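Local coordinates for protein putative tRNA (Adenine(37)-N6)-methyltransferase (Pseudomonas aeruginosa, PDB 7BTU) that probably methylates a threonylcarbamoyl-modified adenosine at position 37 of tRNA, using S-adenosyl-L-methionine as the methyl donor, at residues Trp220-Pro223 / Leu227-Val230. Sequence-based numbering, arbitrary orientation.
Sequences WHYP and LIRV
His221 and Arg229 form the hydrogen-bonded pair of an antiparallel beta hairpin, close to the turn that links strands 216-222 and 227-234. His221 N donates to Arg229 O at 3.1 Å. The return bond, Arg229 N to His221 O, is 2.9 Å long and straighter, with 170° at the hydrogen. Trp220 and Val230 are the adjacent non-hydrogen-bonded pair.

On the face of His221 and Arg229, the two side chains run alongside each other in the same direction. With chi1 of Arg229 at 162°, CG points away from the backbone nitrogen. The first two torsions bring CD beside His221 NE2, and the extended chain takes the guanidinium on from there. The nearest side-chain atoms are His221 NE2 and Arg229 CD, 3.2 Å apart. The ring and guanidinium planes are 42° apart. The nearby positive charge would probably disfavour protonation of the imidazole. Arg229 NH1 also makes a long, weak ion pair with Glu164.

On the other face, Ile228 meets both aromatic residues with different branches. Its CG2 lies 3.6 Å from Trp220 CD1, while its CG1 is 3.5 Å from Tyr222 CE2. Leu192 of helix 184-193 touches both Trp220 and Ile228, so the helix packs against this face. Strand 162-165 pairs, in parallel, with the other edge of strand 227-234.

At the turn, Pro223 ends the pairing, having no N-H to offer Leu227 O. Its ring crosses Arg229 at about a right angle, with Pro223 CG 3.6 Å from Arg229 CB.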
loop_
_atom_site.group_PDB
_atom_site.type_symbol
_atom_site.label_atom_id
_atom_site.label_comp_id
_atom_site.label_asym_id
_atom_site.label_seq_id
_atom_site.Cartn_x
_atom_site.Cartn_y
_atom_site.Cartn_z
ATOM N N TRP B 220 3.800 -19.382 -27.775
ATOM C CA TRP B 220 5.183 -19.707 -27.489
ATOM C C TRP B 220 5.325 -21.182 -27.076
ATOM O O TRP B 220 4.337 -21.892 -26.822
ATOM C CB TRP B 220 5.745 -18.779 -26.408
ATOM C CG TRP B 220 5.384 -19.096 -25.002
ATOM C CD1 TRP B 220 6.087 -19.902 -24.110
ATOM C CD2 TRP B 220 4.260 -18.642 -24.314
ATOM N NE1 TRP B 220 5.466 -19.936 -22.927
ATOM C CE2 TRP B 220 4.347 -19.143 -23.006
ATOM C CE3 TRP B 220 3.213 -17.803 -24.653
ATOM C CZ2 TRP B 220 3.409 -18.883 -22.062
ATOM C CZ3 TRP B 220 2.286 -17.533 -23.699
ATOM C CH2 TRP B 220 2.384 -18.073 -22.421
ATOM N N HIS B 221 6.586 -21.648 -27.035
ATOM C CA HIS B 221 6.844 -22.971 -26.470
ATOM C C HIS B 221 8.221 -22.941 -25.777
ATOM O O HIS B 221 8.929 -21.937 -25.822
ATOM C CB HIS B 221 6.660 -24.038 -27.584
ATOM C CG HIS B 221 7.748 -24.085 -28.619
ATOM N ND1 HIS B 221 7.688 -24.936 -29.699
ATOM C CD2 HIS B 221 8.953 -23.478 -28.696
ATOM C CE1 HIS B 221 8.792 -24.810 -30.421
ATOM N NE2 HIS B 221 9.580 -23.943 -29.824
ATOM N N TYR B 222 8.585 -24.043 -25.116
ATOM C CA TYR B 222 9.844 -24.179 -24.380
ATOM C C TYR B 222 10.783 -25.071 -25.166
ATOM O O TYR B 222 10.697 -26.285 -25.030
ATOM C CB TYR B 222 9.604 -24.814 -23.017
ATOM C CG TYR B 222 8.942 -23.878 -22.073
ATOM C CD1 TYR B 222 7.563 -23.737 -22.070
ATOM C CD2 TYR B 222 9.691 -23.109 -21.204
ATOM C CE1 TYR B 222 6.943 -22.850 -21.174
ATOM C CE2 TYR B 222 9.079 -22.244 -20.298
ATOM C CZ TYR B 222 7.712 -22.102 -20.314
ATOM O OH TYR B 222 7.115 -21.221 -19.415
ATOM N N PRO B 223 11.719 -24.540 -25.949
ATOM C CA PRO B 223 12.688 -25.459 -26.635
ATOM C C PRO B 223 13.562 -26.228 -25.663
ATOM O O PRO B 223 14.055 -27.321 -25.997
ATOM C CB PRO B 223 13.553 -24.528 -27.518
ATOM C CG PRO B 223 12.851 -23.210 -27.533
ATOM C CD PRO B 223 11.911 -23.127 -26.315
ATOM N N LEU B 227 14.456 -21.926 -21.715
ATOM C CA LEU B 227 14.377 -21.051 -22.870
ATOM C C LEU B 227 12.954 -21.069 -23.390
ATOM O O LEU B 227 12.348 -22.139 -23.529
ATOM C CB LEU B 227 15.373 -21.491 -23.969
ATOM C CG LEU B 227 15.372 -20.746 -25.314
ATOM C CD1 LEU B 227 15.795 -19.290 -25.142
ATOM C CD2 LEU B 227 16.348 -21.462 -26.366
ATOM N N ILE B 228 12.436 -19.879 -23.639
ATOM C CA ILE B 228 11.156 -19.684 -24.287
ATOM C C ILE B 228 11.393 -19.181 -25.695
ATOM O O ILE B 228 12.263 -18.327 -25.926
ATOM C CB ILE B 228 10.304 -18.700 -23.469
ATOM C CG1 ILE B 228 9.793 -19.418 -22.195
ATOM C CG2 ILE B 228 9.189 -18.177 -24.332
ATOM C CD1 ILE B 228 8.935 -18.526 -21.229
ATOM N N ARG B 229 10.598 -19.670 -26.632
ATOM C CA ARG B 229 10.656 -19.212 -28.011
ATOM C C ARG B 229 9.296 -18.683 -28.414
ATOM O O ARG B 229 8.295 -19.376 -28.246
ATOM C CB ARG B 229 11.125 -20.368 -28.941
ATOM C CG ARG B 229 10.812 -20.129 -30.431
ATOM C CD ARG B 229 10.954 -21.507 -31.274
ATOM N NE ARG B 229 10.761 -21.331 -32.722
ATOM C CZ ARG B 229 11.646 -20.672 -33.449
ATOM N NH1 ARG B 229 12.704 -20.194 -32.832
ATOM N NH2 ARG B 229 11.513 -20.498 -34.769
ATOM N N VAL B 230 9.240 -17.419 -28.886
ATOM C CA VAL B 230 7.970 -16.858 -29.341
ATOM C C VAL B 230 7.705 -17.389 -30.734
ATOM O O VAL B 230 8.546 -17.238 -31.641
ATOM C CB VAL B 230 7.990 -15.292 -29.365
ATOM C CG1 VAL B 230 6.567 -14.749 -29.595
ATOM C CG2 VAL B 230 8.576 -14.709 -28.071
#